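Local coordinates for protein putative fimbrial subunit (Corynebacterium diphtheriae, PDB 4HSQ) that forms part of the SpaD major pilin, as the second and third domains of this fimbrial subunit, which probably polymerises into a cell-surface pilus, at residues E169-Q172 and V178-K181; N240-E245 and S267-I272; T72-A77 and K82-L87. One frame throughout, in Å; residues are numbered along the deposited sequence.

Contact 1: E169-Q172 and V178-K181; sequences ELYQ and VLGK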
loop_
_atom_site.group_PDB
_atom_site.type_symbol
_atom_site.label_atom_id
_atom_site.label_comp_id
_atom_site.label_asym_id
_atom_site.label_seq_id
_atom_site.Cartn_x
_atom_site.Cartn_y
_atom_site.Cartn_z
ATOM N N GLU A 169 -8.172 -19.546 3.107
ATOM C CA GLU A 169 -7.818 -18.730 1.952
ATOM C C GLU A 169 -8.456 -17.347 2.136
ATOM O O GLU A 169 -9.413 -17.212 2.900
ATOM C CB GLU A 169 -8.325 -19.365 0.654
ATOM C CG GLU A 169 -7.557 -20.608 0.265
ATOM C CD GLU A 169 -8.150 -21.244 -0.969
ATOM O OE1 GLU A 169 -9.382 -21.122 -1.174
ATOM O OE2 GLU A 169 -7.380 -21.877 -1.725
ATOM N N LEU A 170 -7.989 -16.360 1.359
ATOM C CA LEU A 170 -8.507 -15.007 1.408
ATOM C C LEU A 170 -8.983 -14.583 0.048
ATOM O O LEU A 170 -8.297 -14.811 -0.965
ATOM C CB LEU A 170 -7.377 -14.064 1.855
ATOM C CG LEU A 170 -7.767 -12.594 2.000
ATOM C CD1 LEU A 170 -8.617 -12.387 3.257
ATOM C CD2 LEU A 170 -6.527 -11.740 2.064
ATOM N N TYR A 171 -10.116 -13.901 0.029
ATOM C CA TYR A 171 -10.704 -13.409 -1.207
ATOM C C TYR A 171 -11.175 -12.000 -1.058
ATOM O O TYR A 171 -11.503 -11.581 0.043
ATOM C CB TYR A 171 -11.968 -14.268 -1.542
ATOM C CG TYR A 171 -11.678 -15.683 -1.967
ATOM C CD1 TYR A 171 -11.707 -16.047 -3.311
ATOM C CD2 TYR A 171 -11.466 -16.687 -1.023
ATOM C CE1 TYR A 171 -11.457 -17.362 -3.711
ATOM C CE2 TYR A 171 -11.174 -17.999 -1.414
ATOM C CZ TYR A 171 -11.185 -18.332 -2.759
ATOM O OH TYR A 171 -10.951 -19.636 -3.150
ATOM N N GLN A 172 -11.290 -11.289 -2.177
ATOM C CA GLN A 172 -12.042 -10.048 -2.254
ATOM C C GLN A 172 -13.483 -10.522 -2.401
ATOM O O GLN A 172 -13.703 -11.567 -3.013
ATOM C CB GLN A 172 -11.616 -9.189 -3.455
ATOM C CG GLN A 172 -10.199 -8.625 -3.363
ATOM C CD GLN A 172 -9.713 -7.984 -4.640
ATOM O OE1 GLN A 172 -10.434 -7.812 -5.628
ATOM N NE2 GLN A 172 -8.460 -7.615 -4.648
ATOM N N VAL A 178 -21.023 -14.232 -2.195
ATOM C CA VAL A 178 -20.557 -13.940 -3.559
ATOM C C VAL A 178 -19.062 -13.560 -3.506
ATOM O O VAL A 178 -18.695 -12.394 -3.314
ATOM C CB VAL A 178 -21.407 -12.867 -4.310
ATOM C CG1 VAL A 178 -21.058 -12.854 -5.799
ATOM C CG2 VAL A 178 -22.916 -13.112 -4.138
ATOM N N LEU A 179 -18.214 -14.562 -3.674
ATOM C CA LEU A 179 -16.763 -14.369 -3.683
ATOM C C LEU A 179 -16.310 -13.696 -4.956
ATOM O O LEU A 179 -16.869 -13.947 -6.034
ATOM C CB LEU A 179 -16.025 -15.720 -3.528
ATOM C CG LEU A 179 -16.196 -16.442 -2.194
ATOM C CD1 LEU A 179 -15.386 -17.736 -2.170
ATOM C CD2 LEU A 179 -15.783 -15.550 -1.011
ATOM N N GLY A 180 -15.312 -12.834 -4.803
ATOM C CA GLY A 180 -14.677 -12.108 -5.891
ATOM C C GLY A 180 -13.317 -12.705 -6.151
ATOM O O GLY A 180 -13.145 -13.922 -6.077
ATOM N N LYS A 181 -12.343 -11.852 -6.410
ATOM C CA LYS A 181 -10.972 -12.260 -6.755
ATOM C C LYS A 181 -10.281 -13.043 -5.635
ATOM O O LYS A 181 -10.322 -12.629 -4.475
ATOM C CB LYS A 181 -10.159 -11.015 -7.079
ATOM C CG LYS A 181 -8.809 -11.304 -7.728
ATOM C CD LYS A 181 -8.026 -10.007 -7.991
ATOM C CE LYS A 181 -8.489 -9.279 -9.238
ATOM N NZ LYS A 181 -7.633 -8.093 -9.553
HETATM O O HOH W 1 -13.072 -9.074 -6.670
#

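Contact 2: N240-E245 and S267-I272; sequences NVTEIE and SEIKNI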
loop_
_atom_site.group_PDB
_atom_site.type_symbol
_atom_site.label_atom_id
_atom_site.label_comp_id
_atom_site.label_asym_id
_atom_site.label_seq_id
_atom_site.Cartn_x
_atom_site.Cartn_y
_atom_site.Cartn_z
ATOM N N ASN A 240 -18.677 -21.738 5.364
ATOM C CA ASN A 240 -17.236 -21.750 5.623
ATOM C C ASN A 240 -16.605 -20.436 5.108
ATOM O O ASN A 240 -15.385 -20.317 5.081
ATOM C CB ASN A 240 -16.567 -22.993 5.012
ATOM C CG ASN A 240 -16.525 -23.012 3.508
ATOM O OD1 ASN A 240 -17.447 -22.557 2.831
ATOM N ND2 ASN A 240 -15.434 -23.544 2.954
ATOM N N VAL A 241 -17.437 -19.430 4.790
ATOM C CA VAL A 241 -16.967 -18.119 4.322
ATOM C C VAL A 241 -17.392 -17.056 5.341
ATOM O O VAL A 241 -18.562 -16.965 5.708
ATOM C CB VAL A 241 -17.407 -17.737 2.877
ATOM C CG1 VAL A 241 -16.976 -16.299 2.543
ATOM C CG2 VAL A 241 -16.841 -18.712 1.832
ATOM N N THR A 242 -16.427 -16.296 5.823
ATOM C CA THR A 242 -16.620 -15.217 6.793
ATOM C C THR A 242 -16.254 -13.902 6.122
ATOM O O THR A 242 -15.131 -13.765 5.652
ATOM C CB THR A 242 -15.713 -15.449 8.027
ATOM O OG1 THR A 242 -16.048 -16.678 8.657
ATOM C CG2 THR A 242 -15.771 -14.295 9.045
ATOM N N GLU A 243 -17.167 -12.929 6.103
ATOM C CA GLU A 243 -16.827 -11.651 5.482
ATOM C C GLU A 243 -16.238 -10.736 6.536
ATOM O O GLU A 243 -16.604 -10.810 7.703
ATOM C CB GLU A 243 -18.043 -11.008 4.761
ATOM C CG GLU A 243 -19.172 -10.582 5.675
ATOM C CD GLU A 243 -20.322 -9.910 4.952
ATOM O OE1 GLU A 243 -20.509 -10.193 3.751
ATOM O OE2 GLU A 243 -21.082 -9.159 5.604
ATOM N N ILE A 244 -15.318 -9.891 6.123
ATOM C CA ILE A 244 -14.629 -8.955 7.007
ATOM C C ILE A 244 -14.849 -7.526 6.512
ATOM O O ILE A 244 -14.510 -7.235 5.361
ATOM C CB ILE A 244 -13.107 -9.310 7.020
ATOM C CG1 ILE A 244 -12.833 -10.764 7.482
ATOM C CG2 ILE A 244 -12.283 -8.302 7.817
ATOM C CD1 ILE A 244 -13.193 -11.063 8.894
ATOM N N GLU A 245 -15.320 -6.633 7.397
ATOM C CA GLU A 245 -15.462 -5.184 7.115
ATOM C C GLU A 245 -14.129 -4.552 7.503
ATOM O O GLU A 245 -13.911 -4.200 8.669
ATOM C CB GLU A 245 -16.637 -4.540 7.903
ATOM C CG GLU A 245 -17.985 -5.215 7.720
ATOM C CD GLU A 245 -19.215 -4.337 7.907
ATOM O OE1 GLU A 245 -20.336 -4.842 7.665
ATOM O OE2 GLU A 245 -19.064 -3.150 8.279
ATOM N N SER A 267 -10.640 -11.500 13.927
ATOM C CA SER A 267 -11.809 -12.262 13.488
ATOM C C SER A 267 -11.849 -13.605 14.221
ATOM O O SER A 267 -10.941 -14.403 14.009
ATOM C CB SER A 267 -11.725 -12.504 11.980
ATOM O OG SER A 267 -12.849 -13.236 11.515
ATOM N N GLU A 268 -12.882 -13.863 15.065
ATOM C CA GLU A 268 -13.034 -15.157 15.773
ATOM C C GLU A 268 -13.936 -16.030 14.977
ATOM O O GLU A 268 -15.027 -15.591 14.625
ATOM C CB GLU A 268 -13.606 -15.008 17.195
ATOM C CG GLU A 268 -12.672 -14.367 18.190
ATOM C CD GLU A 268 -13.023 -14.573 19.652
ATOM O OE1 GLU A 268 -14.204 -14.855 19.963
ATOM O OE2 GLU A 268 -12.108 -14.425 20.491
ATOM N N ILE A 269 -13.464 -17.230 14.605
ATOM C CA ILE A 269 -14.221 -18.144 13.741
ATOM C C ILE A 269 -14.425 -19.430 14.518
ATOM O O ILE A 269 -13.465 -19.972 15.080
ATOM C CB ILE A 269 -13.509 -18.348 12.366
ATOM C CG1 ILE A 269 -13.432 -16.981 11.610
ATOM C CG2 ILE A 269 -14.248 -19.415 11.510
ATOM C CD1 ILE A 269 -12.553 -16.904 10.443
ATOM N N LYS A 270 -15.687 -19.892 14.581
ATOM C CA LYS A 270 -16.035 -21.058 15.394
ATOM C C LYS A 270 -16.100 -22.342 14.556
ATOM O O LYS A 270 -16.342 -22.302 13.351
ATOM C CB LYS A 270 -17.380 -20.850 16.133
ATOM C CG LYS A 270 -17.581 -19.505 16.824
ATOM C CD LYS A 270 -17.048 -19.474 18.247
ATOM C CE LYS A 270 -17.418 -18.176 18.930
ATOM N NZ LYS A 270 -16.612 -17.945 20.156
ATOM N N ASN A 271 -15.804 -23.468 15.207
ATOM C CA ASN A 271 -15.835 -24.822 14.628
ATOM C C ASN A 271 -16.538 -25.733 15.594
ATOM O O ASN A 271 -16.262 -25.658 16.788
ATOM C CB ASN A 271 -14.419 -25.348 14.377
ATOM C CG ASN A 271 -13.691 -24.639 13.275
ATOM O OD1 ASN A 271 -13.684 -25.098 12.127
ATOM N N ILE A 272 -17.414 -26.617 15.085
ATOM C CA ILE A 272 -18.150 -27.593 15.903
ATOM C C ILE A 272 -17.433 -28.954 15.806
ATOM O O ILE A 272 -17.078 -29.360 14.704
ATOM C CB ILE A 272 -19.629 -27.637 15.398
ATOM C CG1 ILE A 272 -20.369 -26.347 15.809
ATOM C CG2 ILE A 272 -20.400 -28.885 15.880
ATOM C CD1 ILE A 272 -21.272 -25.808 14.773
#

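Contact 3: T72-A77 and K82-L87; sequences TVNDPA and KLVVTL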
loop_
_atom_site.group_PDB
_atom_site.type_symbol
_atom_site.label_atom_id
_atom_site.label_comp_id
_atom_site.label_asym_id
_atom_site.label_seq_id
_atom_site.Cartn_x
_atom_site.Cartn_y
_atom_site.Cartn_z
ATOM N N THR A 72 19.184 10.648 -13.191
ATOM C CA THR A 72 19.876 9.654 -12.369
ATOM C C THR A 72 18.907 9.308 -11.264
ATOM O O THR A 72 18.041 10.127 -10.929
ATOM C CB THR A 72 21.227 10.137 -11.823
ATOM O OG1 THR A 72 20.992 11.198 -10.907
ATOM C CG2 THR A 72 22.216 10.553 -12.903
ATOM N N VAL A 73 19.039 8.100 -10.715
ATOM C CA VAL A 73 18.273 7.629 -9.560
ATOM C C VAL A 73 19.283 7.261 -8.518
ATOM O O VAL A 73 20.240 6.545 -8.830
ATOM C CB VAL A 73 17.337 6.420 -9.879
ATOM C CG1 VAL A 73 16.338 6.187 -8.734
ATOM C CG2 VAL A 73 16.585 6.620 -11.186
ATOM N N ASN A 74 19.084 7.682 -7.284
ATOM C CA ASN A 74 20.011 7.242 -6.228
ATOM C C ASN A 74 19.551 5.825 -5.758
ATOM O O ASN A 74 18.705 5.191 -6.406
ATOM C CB ASN A 74 20.012 8.289 -5.081
ATOM C CG ASN A 74 18.739 8.299 -4.251
ATOM O OD1 ASN A 74 17.641 7.929 -4.710
ATOM N ND2 ASN A 74 18.876 8.626 -2.981
ATOM N N ASP A 75 20.071 5.357 -4.631
ATOM C CA ASP A 75 19.651 4.091 -4.020
ATOM C C ASP A 75 19.010 4.447 -2.671
ATOM O O ASP A 75 19.753 4.711 -1.720
ATOM C CB ASP A 75 20.834 3.109 -3.858
ATOM C CG ASP A 75 20.464 1.765 -3.219
ATOM O OD1 ASP A 75 19.272 1.382 -3.268
ATOM O OD2 ASP A 75 21.360 1.094 -2.695
ATOM N N PRO A 76 17.650 4.535 -2.566
ATOM C CA PRO A 76 17.035 4.937 -1.286
ATOM C C PRO A 76 17.504 4.099 -0.090
ATOM O O PRO A 76 17.734 4.682 0.960
ATOM C CB PRO A 76 15.539 4.769 -1.554
ATOM C CG PRO A 76 15.428 5.111 -3.022
ATOM C CD PRO A 76 16.616 4.340 -3.601
ATOM N N ALA A 77 17.725 2.786 -0.255
ATOM C CA ALA A 77 18.196 1.923 0.838
ATOM C C ALA A 77 19.487 2.468 1.523
ATOM O O ALA A 77 19.641 2.277 2.728
ATOM C CB ALA A 77 18.438 0.505 0.336
ATOM N N LYS A 82 15.514 7.896 1.272
ATOM C CA LYS A 82 15.164 9.075 0.490
ATOM C C LYS A 82 15.440 8.766 -0.986
ATOM O O LYS A 82 16.538 8.327 -1.333
ATOM C CB LYS A 82 15.935 10.333 0.955
ATOM C CG LYS A 82 15.446 11.600 0.240
ATOM C CD LYS A 82 16.046 12.872 0.811
ATOM C CE LYS A 82 17.260 13.349 0.062
ATOM N NZ LYS A 82 17.607 14.744 0.441
ATOM N N LEU A 83 14.433 8.966 -1.843
ATOM C CA LEU A 83 14.560 8.816 -3.294
ATOM C C LEU A 83 14.920 10.169 -3.910
ATOM O O LEU A 83 14.294 11.178 -3.585
ATOM C CB LEU A 83 13.232 8.308 -3.926
ATOM C CG LEU A 83 13.191 8.242 -5.472
ATOM C CD1 LEU A 83 14.155 7.182 -5.985
ATOM C CD2 LEU A 83 11.752 7.942 -5.971
ATOM N N VAL A 84 15.921 10.194 -4.796
ATOM C CA VAL A 84 16.293 11.427 -5.503
ATOM C C VAL A 84 16.378 11.090 -6.987
ATOM O O VAL A 84 17.166 10.229 -7.367
ATOM C CB VAL A 84 17.626 12.060 -4.986
ATOM C CG1 VAL A 84 17.905 13.380 -5.701
ATOM C CG2 VAL A 84 17.596 12.281 -3.473
ATOM N N VAL A 85 15.574 11.765 -7.809
ATOM C CA VAL A 85 15.574 11.601 -9.270
ATOM C C VAL A 85 16.049 12.923 -9.828
ATOM O O VAL A 85 15.348 13.918 -9.681
ATOM C CB VAL A 85 14.189 11.174 -9.826
ATOM C CG1 VAL A 85 14.251 11.033 -11.345
ATOM C CG2 VAL A 85 13.721 9.874 -9.166
ATOM N N THR A 86 17.262 12.948 -10.394
ATOM C CA THR A 86 17.914 14.184 -10.858
ATOM C C THR A 86 18.029 14.205 -12.356
ATOM O O THR A 86 18.573 13.270 -12.924
ATOM C CB THR A 86 19.308 14.282 -10.228
ATOM O OG1 THR A 86 19.213 14.107 -8.815
ATOM C CG2 THR A 86 20.008 15.610 -10.530
ATOM N N LEU A 87 17.579 15.281 -13.002
ATOM C CA LEU A 87 17.748 15.353 -14.449
ATOM C C LEU A 87 19.209 15.562 -14.752
ATOM O O LEU A 87 19.900 16.292 -14.024
ATOM C CB LEU A 87 16.901 16.453 -15.114
ATOM C CG LEU A 87 15.391 16.435 -14.868
ATOM C CD1 LEU A 87 14.714 17.392 -15.822
ATOM C CD2 LEU A 87 14.793 15.029 -15.046
HETATM O O HOH W 2 19.574 11.258 -8.299
#

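Contact 1: E169-Q172 and V178-K181
Q172 and K181 grip each other through both backbone and side chain. The Q172 N-H meets K181 O at 2.8 Å in the plane of that carbonyl, almost straight at 164°, while Q172 O takes the N-H of G180 at 2.7 Å in a more bent bond of 138°. Beyond the backbone the two side chains run side by side and point the same way. The extended glutamine chain lays its amide along the aliphatic part of the lysine, with Q172 OE1 3.5 Å from K181 CB. A water ties the same pair together, donating to Q172 OE1 at 3.1 Å and accepting from K181 N at 2.9 Å.

Y171, the residue before, turns its side chain toward 178-181. With CG anti to its carbonyl carbon (chi1 -70°), the ring lies with one face against L179, whose CD1 stands 4.0 Å from the ring centroid, nearly on the normal: a CH-pi contact. Y171 OH then donates to E169 OE1, from above the carboxylate plane. P183 and K226 also touch this tyrosine.

The contact holds the segment 178-181, a short strand and the loop after it, against strand 167-173 of the prealbumin-like domain. Its chemistry is split: backbone hydrogen bonds and a water bridge serve the partly solvent-open Q172 side, whereas a buried aromatic face takes a leucine methyl, so the segment is held in two unlike ways.

Contact 2: N240-E245 and S267-I272
T242 and I269 reach toward each other tip to tip, T242 OG1 standing 3.9 Å from I269 CD1. The threonine divides its two branches between two neighbours: with OG1 beside the backbone N and CG2 anti to it (chi1 -61°), the hydroxyl turns to I269 while the methyl CG2 lies 4.0 Å from S267 OG. The third meeting is the tightest. The chain of I244 bends at both torsions, which brings CD1 to within 3.4 Å of S267 OG and 3.7 Å of S267 CB, although its CB itself is not aimed at the other segment. No hydrogen bond crosses, so small van der Waals contacts among methyl, methylene and hydroxyl groups make up the whole interface.

This is how two sheets of a beta sandwich meet. Strand 241-244 is an outermost strand of a four-stranded antiparallel sheet, strand 264-271 belongs to the other sheet, and the axes of 241-244 and 267-271 pass 9.4 Å apart at 164°, nearly antiparallel. Such face-to-face packing is consistent with the prealbumin-like (CnaB-type) fold of this pilin domain.

Each strand is held in place by its own sheet. T242 and I244 hydrogen-bond through their backbones to L225 and F223 of strand 222-229, and S267 to K150 and V152 of strand 142-155, on which I269 also rests at V151 and K153. Further along strand 264-271, N271 is joined covalently through CG to K153 NZ, the Lys-Asn isopeptide bond that ties this strand to strand 142-155. Near the C-terminal end of 241-244, the side chain of I244 is about 7 Å from that of I251, one of the calcium-site residues, and about 11 Å from the calcium ion itself.

Contact 3: T72-A77 and K82-L87
T72 and T86 form an antiparallel hydrogen-bonded pair, T72 N to T86 O at 2.7 Å and T86 N to T72 O at 3.0 Å, and V73 and V85 follow as a non-hydrogen-bonded pair.

Where regular pairing ends, N74 carries it on. Its N donates to V84 O, and its side-chain amide, folded back between the backbone N and carbonyl carbon (chi1 72°), replaces backbone groups: N74 OD1 accepts V84 N at 2.8 Å where a strand carbonyl would, although the donor sits 60° out of the amide's carbonyl plane, and N74 ND2 gives K82 O a nearly straight bond of 2.9 Å, with that oxygen in the amide plane. D79 takes a second bond from ND2, which should fix the amide flip. On the same face a water links the side-by-side hydroxyls of T72 and T86 to V84 O. The opposite face is apolar: L83 CD1 rests against V73 CG1 at 3.6 Å and P76 CG at 3.8 Å.

The hairpin lies at the sheet margin of the Sgo0707 N2-like domain. Strand 82-87 pairs on its far side with strand 41-46, and V73, P76 and L83 pack on F53 of strand 51-61.

Overall arrangement
From the N terminus, contact 3 comes first and closes the short turn 78-81 of a hairpin in the Sgo0707 N2-like domain. Contact 1 follows in the prealbumin-like domain, closing a similarly short connection, 173-177, and contact 2 then closes the longer excursion 246-266, which holds helix 248-252 and the calcium-site residues. The three are in series, neither nested nor crossing. Contacts 1 and 2 meet where L179 CD2 lies 3.8 Å from V241 CG1, so segment 178-181 borders the sheet that contact 2 joins to its partner. Contact 3 lies on the opposite side of the chain's centre from the other two, its centre about 38 Å from that of contact 1.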